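Local coordinates for 4-hydroxy-3-methylbut-2-enyl diphosphate reductase (Aquifex aeolicus, PDB 3DNF), which catalyses the reduction of (2E)-4-hydroxy-3-methylbut-2-enyl diphosphate to isopentenyl and dimethylallyl diphosphate, the last step of the non-mevalonate route to isoprenoids, with an iron-sulfur cluster, at residues B[148-151]-B[152-156]; B[245-249]-B[250-254]. All coordinates share one frame; numbering follows the deposited sequence.

Interaction 1: B[148-151]-B[152-156]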
ATOM      1  N   GLU B 148       9.246  10.487   5.057  1.00 40.12           N
ATOM      2  CA  GLU B 148       9.418  10.908   6.452  1.00 40.76           C
ATOM      3  C   GLU B 148       8.148  11.544   7.028  1.00 39.48           C
ATOM      4  O   GLU B 148       7.963  11.552   8.254  1.00 40.40           O
ATOM      5  CB  GLU B 148      10.607  11.869   6.600  1.00 41.34           C
ATOM      6  CG  GLU B 148      11.905  11.187   6.997  1.00 44.66           C
ATOM      7  CD  GLU B 148      12.736  12.030   7.972  1.00 49.26           C
ATOM      8  OE1 GLU B 148      12.818  13.269   7.785  1.00 50.56           O
ATOM      9  OE2 GLU B 148      13.318  11.449   8.925  1.00 51.92           O
ATOM     10  N   ASP B 149       7.269  12.027   6.145  1.00 37.08           N
ATOM     11  CA  ASP B 149       5.982  12.621   6.552  1.00 36.07           C
ATOM     12  C   ASP B 149       4.979  11.629   7.170  1.00 34.81           C
ATOM     13  O   ASP B 149       4.040  12.044   7.843  1.00 33.44           O
ATOM     14  CB  ASP B 149       5.309  13.329   5.376  1.00 35.39           C
ATOM     15  CG  ASP B 149       6.029  14.599   4.938  1.00 38.19           C
ATOM     16  OD1 ASP B 149       6.667  15.259   5.772  1.00 40.29           O
ATOM     17  OD2 ASP B 149       5.907  14.984   3.752  1.00 39.21           O
ATOM     18  N   ILE B 150       5.152  10.326   6.948  1.00 34.20           N
ATOM     19  CA  ILE B 150       4.140   9.356   7.395  1.00 33.58           C
ATOM     20  C   ILE B 150       4.062   9.102   8.915  1.00 33.55           C
ATOM     21  O   ILE B 150       3.068   8.559   9.402  1.00 32.86           O
ATOM     22  CB  ILE B 150       4.227   8.006   6.643  1.00 34.16           C
ATOM     23  CG1 ILE B 150       5.480   7.231   7.049  1.00 34.12           C
ATOM     24  CG2 ILE B 150       4.180   8.230   5.154  1.00 33.60           C
ATOM     25  CD1 ILE B 150       5.472   5.799   6.518  1.00 34.99           C
ATOM     26  N   GLY B 151       5.116   9.485   9.647  1.00 33.07           N
ATOM     27  CA  GLY B 151       5.180   9.324  11.108  1.00 33.93           C
ATOM     28  C   GLY B 151       3.885   9.546  11.877  1.00 34.43           C
ATOM     29  O   GLY B 151       3.472   8.701  12.665  1.00 35.31           O
ATOM     30  N   GLU B 152       3.243  10.693  11.659  1.00 35.04           N
ATOM     31  CA  GLU B 152       2.026  11.031  12.391  1.00 34.63           C
ATOM     32  C   GLU B 152       0.849  10.076  12.075  1.00 34.06           C
ATOM     33  O   GLU B 152       0.075   9.733  12.964  1.00 34.08           O
ATOM     34  CB  GLU B 152       1.645  12.490  12.142  1.00 35.53           C
ATOM     35  CG  GLU B 152       0.458  13.004  12.948  1.00 38.30           C
ATOM     36  CD  GLU B 152       0.798  13.283  14.404  1.00 41.62           C
ATOM     37  OE1 GLU B 152       1.996  13.231  14.778  1.00 41.73           O
ATOM     38  OE2 GLU B 152      -0.150  13.545  15.180  1.00 41.88           O
ATOM     39  N   ALA B 153       0.727   9.639  10.818  1.00 32.94           N
ATOM     40  CA  ALA B 153      -0.304   8.689  10.455  1.00 32.79           C
ATOM     41  C   ALA B 153      -0.107   7.331  11.146  1.00 33.11           C
ATOM     42  O   ALA B 153      -1.085   6.645  11.436  1.00 32.97           O
ATOM     43  CB  ALA B 153      -0.415   8.528   8.865  1.00 32.57           C
ATOM     44  N   LEU B 154       1.147   6.970  11.435  1.00 32.73           N
ATOM     45  CA  LEU B 154       1.446   5.682  12.085  1.00 34.72           C
ATOM     46  C   LEU B 154       0.973   5.606  13.541  1.00 34.71           C
ATOM     47  O   LEU B 154       0.942   4.526  14.138  1.00 37.12           O
ATOM     48  CB  LEU B 154       2.932   5.341  11.963  1.00 34.39           C
ATOM     49  CG  LEU B 154       3.535   5.339  10.546  1.00 36.05           C
ATOM     50  CD1 LEU B 154       4.925   4.696  10.580  1.00 35.60           C
ATOM     51  CD2 LEU B 154       2.624   4.657   9.473  1.00 36.34           C
ATOM     52  N   LYS B 155       0.578   6.750  14.088  1.00 35.52           N
ATOM     53  CA  LYS B 155       0.034   6.844  15.447  1.00 35.83           C
ATOM     54  C   LYS B 155      -1.414   6.367  15.485  1.00 35.65           C
ATOM     55  O   LYS B 155      -1.957   6.106  16.554  1.00 36.51           O
ATOM     56  CB  LYS B 155       0.105   8.293  15.939  1.00 35.38           C
ATOM     57  CG  LYS B 155       1.514   8.799  16.181  1.00 37.40           C
ATOM     58  CD  LYS B 155       1.467  10.269  16.542  1.00 39.91           C
ATOM     59  CE  LYS B 155       2.853  10.787  16.849  1.00 42.27           C
ATOM     60  NZ  LYS B 155       2.798  12.269  17.034  1.00 43.05           N
ATOM     61  N   HIS B 156      -2.034   6.215  14.320  1.00 33.96           N
ATOM     62  CA  HIS B 156      -3.452   5.887  14.253  1.00 32.92           C
ATOM     63  C   HIS B 156      -3.653   4.442  13.830  1.00 33.42           C
ATOM     64  O   HIS B 156      -2.829   3.891  13.100  1.00 34.61           O
ATOM     65  CB  HIS B 156      -4.158   6.833  13.264  1.00 33.08           C
ATOM     66  CG  HIS B 156      -4.194   8.241  13.748  1.00 33.40           C
ATOM     67  ND1 HIS B 156      -3.147   9.121  13.570  1.00 35.14           N
ATOM     68  CD2 HIS B 156      -5.115   8.900  14.483  1.00 33.10           C
ATOM     69  CE1 HIS B 156      -3.424  10.269  14.166  1.00 30.28           C
ATOM     70  NE2 HIS B 156      -4.627  10.167  14.706  1.00 34.69           N
TER
HETATM   71  O   HOH W   1       4.392  12.972  10.253  1.00 32.92           O
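I150 and L154 meet one turn apart, through backbone first and side chain second. L154 N donates a hydrogen bond to I150 O, 3.2 Å away, and at 162° the C=O···N angle shows the donor almost in line with the carbonyl bond. G151 takes part through its backbone alone: its carbonyl O lies 3.5 Å from L154 CB and accepts a second, weak bond from the same L154 N-H. L154 CG sits beside its own backbone N (chi1 -54°), which brings it to 3.4 Å from I150 O. Farther out, the CD1 methyls of I150 and L154 are 4.2 Å apart, and both side chains lie against I179 of helix 169-182. This is a short helical turn in the connection from strand 141-144 to strand 158-163 of a parallel α/β lobe, with A153 touching F115 and V117 of strand 115-119. At the start of the second segment, a water accepts from E152 N and donates to D149 O, bridging two backbone atoms that do not bond directly. E152 is bent at chi2 (76°), and K155, its chain extended, forms a salt bridge from NZ to E152 OE1 (2.6 Å), met on the syn side but tilted out of the carboxylate plane.

Interaction 2: B[245-249]-B[250-254]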
ATOM      1  N   GLU B 245       7.600  28.750 -34.727  1.00 37.07           N
ATOM      2  CA  GLU B 245       8.781  29.491 -35.192  1.00 37.54           C
ATOM      3  C   GLU B 245      10.046  28.644 -35.158  1.00 37.27           C
ATOM      4  O   GLU B 245      10.954  28.846 -35.962  1.00 37.44           O
ATOM      5  CB  GLU B 245       9.014  30.751 -34.345  1.00 37.66           C
ATOM      6  CG  GLU B 245       7.946  31.836 -34.468  1.00 39.41           C
ATOM      7  CD  GLU B 245       7.700  32.281 -35.902  1.00 41.29           C
ATOM      8  OE1 GLU B 245       6.516  32.457 -36.265  1.00 42.76           O
ATOM      9  OE2 GLU B 245       8.676  32.455 -36.665  1.00 42.12           O
ATOM     10  N   GLU B 246      10.092  27.698 -34.227  1.00 37.10           N
ATOM     11  CA  GLU B 246      11.277  26.871 -34.020  1.00 36.86           C
ATOM     12  C   GLU B 246      11.409  25.712 -35.013  1.00 36.90           C
ATOM     13  O   GLU B 246      12.499  25.153 -35.171  1.00 36.79           O
ATOM     14  CB  GLU B 246      11.317  26.366 -32.581  1.00 36.93           C
ATOM     15  CG  GLU B 246      11.329  27.486 -31.556  1.00 36.55           C
ATOM     16  CD  GLU B 246      11.145  26.985 -30.144  1.00 36.49           C
ATOM     17  OE1 GLU B 246      11.985  26.193 -29.664  1.00 36.36           O
ATOM     18  OE2 GLU B 246      10.159  27.393 -29.506  1.00 35.59           O
ATOM     19  N   LEU B 247      10.308  25.373 -35.685  1.00 36.77           N
ATOM     20  CA  LEU B 247      10.286  24.301 -36.686  1.00 36.80           C
ATOM     21  C   LEU B 247      11.266  24.548 -37.832  1.00 37.04           C
ATOM     22  O   LEU B 247      11.019  25.384 -38.708  1.00 37.15           O
ATOM     23  CB  LEU B 247       8.874  24.109 -37.252  1.00 36.95           C
ATOM     24  CG  LEU B 247       7.818  23.483 -36.339  1.00 36.65           C
ATOM     25  CD1 LEU B 247       6.403  23.710 -36.880  1.00 37.33           C
ATOM     26  CD2 LEU B 247       8.094  21.992 -36.119  1.00 36.58           C
ATOM     27  N   GLN B 248      12.374  23.814 -37.814  1.00 37.00           N
ATOM     28  CA  GLN B 248      13.400  23.942 -38.846  1.00 36.97           C
ATOM     29  C   GLN B 248      12.983  23.155 -40.079  1.00 36.96           C
ATOM     30  O   GLN B 248      12.693  21.961 -39.973  1.00 36.92           O
ATOM     31  CB  GLN B 248      14.750  23.438 -38.337  1.00 36.95           C
ATOM     32  CG  GLN B 248      15.334  24.255 -37.191  1.00 36.92           C
ATOM     33  CD  GLN B 248      16.593  23.636 -36.609  1.00 36.96           C
ATOM     34  OE1 GLN B 248      16.825  23.698 -35.400  1.00 36.82           O
ATOM     35  NE2 GLN B 248      17.411  23.032 -37.463  1.00 36.83           N
ATOM     36  N   PRO B 249      12.945  23.820 -41.252  1.00 37.02           N
ATOM     37  CA  PRO B 249      12.611  23.140 -42.511  1.00 37.06           C
ATOM     38  C   PRO B 249      13.476  21.898 -42.724  1.00 37.02           C
ATOM     39  O   PRO B 249      13.028  20.927 -43.343  1.00 37.05           O
ATOM     40  CB  PRO B 249      12.929  24.196 -43.574  1.00 36.92           C
ATOM     41  CG  PRO B 249      12.754  25.494 -42.868  1.00 37.16           C
ATOM     42  CD  PRO B 249      13.223  25.255 -41.462  1.00 36.95           C
ATOM     43  N   GLU B 250      14.694  21.943 -42.183  1.00 36.99           N
ATOM     44  CA  GLU B 250      15.677  20.864 -42.294  1.00 36.93           C
ATOM     45  C   GLU B 250      15.142  19.523 -41.790  1.00 36.83           C
ATOM     46  O   GLU B 250      15.400  18.477 -42.401  1.00 36.47           O
ATOM     47  CB  GLU B 250      16.947  21.244 -41.524  1.00 36.95           C
ATOM     48  CG  GLU B 250      18.117  20.287 -41.722  1.00 37.05           C
ATOM     49  CD  GLU B 250      19.383  20.747 -41.022  1.00 37.20           C
ATOM     50  OE1 GLU B 250      20.478  20.590 -41.615  1.00 37.71           O
ATOM     51  OE2 GLU B 250      19.282  21.267 -39.885  1.00 38.58           O
ATOM     52  N   TRP B 251      14.392  19.567 -40.683  1.00 36.45           N
ATOM     53  CA  TRP B 251      13.884  18.362 -40.022  1.00 36.58           C
ATOM     54  C   TRP B 251      12.887  17.568 -40.872  1.00 36.56           C
ATOM     55  O   TRP B 251      12.714  16.344 -40.647  1.00 36.59           O
ATOM     56  CB  TRP B 251      13.215  18.698 -38.681  1.00 36.77           C
ATOM     57  CG  TRP B 251      14.030  19.498 -37.684  1.00 37.03           C
ATOM     58  CD1 TRP B 251      15.390  19.642 -37.643  1.00 37.34           C
ATOM     59  CD2 TRP B 251      13.517  20.225 -36.550  1.00 37.75           C
ATOM     60  NE1 TRP B 251      15.750  20.432 -36.575  1.00 37.12           N
ATOM     61  CE2 TRP B 251      14.625  20.802 -35.887  1.00 37.71           C
ATOM     62  CE3 TRP B 251      12.226  20.453 -36.039  1.00 37.65           C
ATOM     63  CZ2 TRP B 251      14.483  21.592 -34.737  1.00 37.04           C
ATOM     64  CZ3 TRP B 251      12.087  21.240 -34.895  1.00 37.27           C
ATOM     65  CH2 TRP B 251      13.210  21.798 -34.259  1.00 37.35           C
ATOM     66  N   PHE B 252      12.234  18.260 -41.841  1.00 36.72           N
ATOM     67  CA  PHE B 252      11.167  17.635 -42.626  1.00 37.05           C
ATOM     68  C   PHE B 252      11.560  17.244 -44.054  1.00 37.24           C
ATOM     69  O   PHE B 252      10.702  17.111 -44.939  1.00 36.96           O
ATOM     70  CB  PHE B 252       9.931  18.527 -42.614  1.00 37.19           C
ATOM     71  CG  PHE B 252       9.506  18.915 -41.235  1.00 37.30           C
ATOM     72  CD1 PHE B 252       9.844  20.161 -40.716  1.00 37.58           C
ATOM     73  CD2 PHE B 252       8.807  18.017 -40.434  1.00 37.92           C
ATOM     74  CE1 PHE B 252       9.467  20.515 -39.428  1.00 37.73           C
ATOM     75  CE2 PHE B 252       8.425  18.361 -39.149  1.00 37.89           C
ATOM     76  CZ  PHE B 252       8.756  19.613 -38.643  1.00 37.84           C
ATOM     77  N   ARG B 253      12.857  17.042 -44.269  1.00 37.85           N
ATOM     78  CA  ARG B 253      13.318  16.549 -45.560  1.00 38.30           C
ATOM     79  C   ARG B 253      13.039  15.045 -45.656  1.00 38.46           C
ATOM     80  O   ARG B 253      13.414  14.247 -44.671  1.00 38.64           O
ATOM     81  CB  ARG B 253      14.811  16.831 -45.749  1.00 38.66           C
ATOM     82  CG  ARG B 253      15.188  18.307 -45.716  1.00 39.30           C
ATOM     83  CD  ARG B 253      16.690  18.479 -45.847  1.00 40.30           C
ATOM     84  NE  ARG B 253      17.127  19.792 -45.372  1.00 41.52           N
ATOM     85  CZ  ARG B 253      18.399  20.171 -45.260  1.00 42.50           C
ATOM     86  NH1 ARG B 253      19.385  19.342 -45.586  1.00 42.20           N
ATOM     87  NH2 ARG B 253      18.690  21.388 -44.819  1.00 43.20           N
ATOM     88  N   GLY B 254      12.365  14.670 -46.828  1.00 38.67           N
ATOM     89  CA  GLY B 254      12.129  13.256 -47.164  1.00 38.80           C
ATOM     90  C   GLY B 254      11.289  12.494 -46.147  1.00 38.78           C
ATOM     91  O   GLY B 254      11.469  11.289 -45.958  1.00 38.82           O
TER
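Two backbone bonds close the turn at P249: W251 N reaches Q248 O at 3.0 Å, and F252 N reaches P249 O at 3.2 Å, both i to i+3 and both with the donor well above the carbonyl plane. The broadest side-chain contact is that of Q248 on W251. Q248 CB stands over the five-membered ring, 3.6 Å from its centroid and 12° off the normal, a CH-pi contact. With CG beside its own backbone N (chi1 -65°) and the chain extended beyond it, the glutamine runs on across the indole, its amide plane tilted 42° to the ring and its OE1 3.2 Å from W251 CZ2. Its NE2 and W251 NE1 are both donors and form no bond. W251 CH2 also comes within 3.5 Å of E246 O, while the indole stacks with Y239 and touches I241 of strand 238-241. Replacing W251 by an alanine would probably leave the Q248 chain without the surface it lies on and Y239 without its stacking partner. On the buried side, L247 CD2 meets the edge of the F252 ring, 3.5 Å from CZ, and both residues pack on I278 of helix 268-281 and I214 of strand 212-216. Such a proline-started 3-10 turn belongs to the connection between strands 238-241 and 257-262 of a parallel α/β lobe.

In the fold
Interactions 1 and 2 occupy equivalent kinds of place in different lobes of the trilobal chain: each lies in the loop between two strands of a four-stranded parallel sheet, on opposite sides of the chain's centre, with nearest atoms about 36 Å apart. They share no helix or strand. Both are partly buried, packing apolar side chains, I150 and A153 in one, L247 and F252 in the other, against their own sheet and helix. Their outer chemistry differs: 148-156 carries a close salt bridge and a bridging water, whereas 245-254 uses an amide chain laid over an indole and has a long E250–R253 charge pair. Both lie away from the annotated sites.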